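Local coordinates for antifreeze protein type II (Clupea harengus, PDB 2PY2) that probably binds to ice crystals and restrains their growth in a calcium-dependent way, using a C-type lectin fold, at residues N113-P116 / C117-H121. Residues are numbered along the deposited sequence; the frame is centred on the assembly and turned at random.
With CA (calcium ion), chain G.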
loop_
_atom_site.group_PDB
_atom_site.type_symbol
_atom_site.label_atom_id
_atom_site.label_comp_id
_atom_site.label_asym_id
_atom_site.label_seq_id
_atom_site.Cartn_x
_atom_site.Cartn_y
_atom_site.Cartn_z
ATOM N N ASN A 113 -3.451 3.157 -8.430
ATOM C CA ASN A 113 -4.517 4.070 -8.778
ATOM C C ASN A 113 -4.866 4.850 -7.505
ATOM O O ASN A 113 -5.007 4.234 -6.448
ATOM C CB ASN A 113 -5.705 3.233 -9.239
ATOM C CG ASN A 113 -6.817 4.054 -9.805
ATOM O OD1 ASN A 113 -7.297 4.987 -9.168
ATOM N ND2 ASN A 113 -7.252 3.703 -11.011
ATOM N N ASP A 114 -4.960 6.181 -7.561
ATOM C CA ASP A 114 -5.362 6.878 -6.337
ATOM C C ASP A 114 -6.885 6.734 -6.268
ATOM O O ASP A 114 -7.583 6.921 -7.255
ATOM C CB ASP A 114 -4.852 8.348 -6.272
ATOM C CG ASP A 114 -5.127 9.179 -7.528
ATOM O OD1 ASP A 114 -5.408 8.640 -8.605
ATOM O OD2 ASP A 114 -5.019 10.420 -7.431
ATOM N N THR A 115 -7.407 6.338 -5.115
ATOM C CA THR A 115 -8.841 6.094 -5.021
ATOM C C THR A 115 -9.442 6.635 -3.733
ATOM O O THR A 115 -8.725 6.920 -2.781
ATOM C CB THR A 115 -9.148 4.553 -5.205
ATOM O OG1 THR A 115 -9.597 3.959 -3.984
ATOM C CG2 THR A 115 -7.914 3.821 -5.694
ATOM N N PRO A 116 -10.766 6.830 -3.706
ATOM C CA PRO A 116 -11.422 7.345 -2.500
ATOM C C PRO A 116 -11.034 6.492 -1.288
ATOM O O PRO A 116 -11.195 5.274 -1.293
ATOM C CB PRO A 116 -12.903 7.245 -2.851
ATOM C CG PRO A 116 -12.899 7.490 -4.331
ATOM C CD PRO A 116 -11.735 6.663 -4.807
ATOM N N CYS A 117 -10.528 7.137 -0.247
ATOM C CA CYS A 117 -10.077 6.411 0.934
ATOM C C CYS A 117 -11.160 5.628 1.661
ATOM O O CYS A 117 -10.842 4.764 2.473
ATOM C CB CYS A 117 -9.403 7.367 1.916
ATOM S SG CYS A 117 -8.102 8.416 1.183
ATOM N N THR A 118 -12.429 5.925 1.389
ATOM C CA THR A 118 -13.522 5.213 2.050
ATOM C C THR A 118 -13.845 3.844 1.455
ATOM O O THR A 118 -14.627 3.086 2.026
ATOM C CB THR A 118 -14.811 6.051 2.070
ATOM O OG1 THR A 118 -15.083 6.542 0.754
ATOM C CG2 THR A 118 -14.658 7.227 3.031
ATOM N N HIS A 119 -13.246 3.524 0.312
ATOM C CA HIS A 119 -13.486 2.230 -0.332
ATOM C C HIS A 119 -12.904 1.114 0.515
ATOM O O HIS A 119 -11.836 1.279 1.095
ATOM C CB HIS A 119 -12.812 2.189 -1.706
ATOM C CG HIS A 119 -13.537 2.967 -2.757
ATOM N ND1 HIS A 119 -14.474 3.933 -2.458
ATOM C CD2 HIS A 119 -13.438 2.942 -4.106
ATOM C CE1 HIS A 119 -14.921 4.471 -3.581
ATOM N NE2 HIS A 119 -14.308 3.887 -4.595
ATOM N N LEU A 120 -13.581 -0.030 0.557
ATOM C CA LEU A 120 -13.086 -1.164 1.335
ATOM C C LEU A 120 -12.162 -2.053 0.503
ATOM O O LEU A 120 -12.540 -2.489 -0.577
ATOM C CB LEU A 120 -14.254 -2.025 1.838
ATOM C CG LEU A 120 -15.315 -1.384 2.741
ATOM C CD1 LEU A 120 -14.641 -0.680 3.891
ATOM C CD2 LEU A 120 -16.162 -0.398 1.958
ATOM N N HIS A 121 -10.955 -2.305 1.005
ATOM C CA HIS A 121 -10.003 -3.180 0.326
ATOM C C HIS A 121 -9.103 -3.910 1.310
ATOM O O HIS A 121 -9.009 -3.546 2.487
ATOM C CB HIS A 121 -9.118 -2.385 -0.637
ATOM C CG HIS A 121 -9.840 -1.881 -1.843
ATOM N ND1 HIS A 121 -10.403 -2.725 -2.776
ATOM C CD2 HIS A 121 -10.079 -0.623 -2.280
ATOM C CE1 HIS A 121 -10.956 -2.008 -3.738
ATOM N NE2 HIS A 121 -10.776 -0.729 -3.460
HETATM CA CA CA G . -7.507 7.772 -9.541
HETATM O O HOH W 1 -9.341 6.114 -10.477
#
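Pro116 and His119 occupy the first and last positions of a type I beta turn, which leads the chain of this C-type lectin fold out of strand 111-115 and on toward strand 121-128. A single backbone hydrogen bond closes the turn, from His119 N to Pro116 O at 3.1 Å; it is nearly straight at the hydrogen (169°), although the donor stands well above the carbonyl plane. Proline suits the first position: its ring restricts phi to near the -53° found here, and the turn asks for an acceptor, not the N-H that proline lacks.

The side chains add a CH-pi contact. Pro116 CB lies over one face of the His119 imidazole, 3.9 Å from the ring centroid, and the pyrrolidine continues across the same face to CD, near the rim. With CG anti to its carbonyl carbon (chi1 -76°), His119 folds its flat ring back over the proline. Thr115 OG1 comes obliquely to His119 CD2 at 4.0 Å, and its hydroxyl can donate a weak hydrogen bond to Pro116 O, which thus has two donors.

Covalent and metal bonds tie the region to the rest of the domain. Within the turn, Cys117 forms a disulfide with Cys101; before it, Asn113, through the neutral amide oxygen OD1, and Asp114 join Gln92, Asp94 and Glu99 round the calcium. Asp114, whose anionic carboxylate suits the cation, supplies backbone O at 2.4 Å and OD1 at 2.5 Å; OD2 accepts a hydrogen bond from Thr95 N.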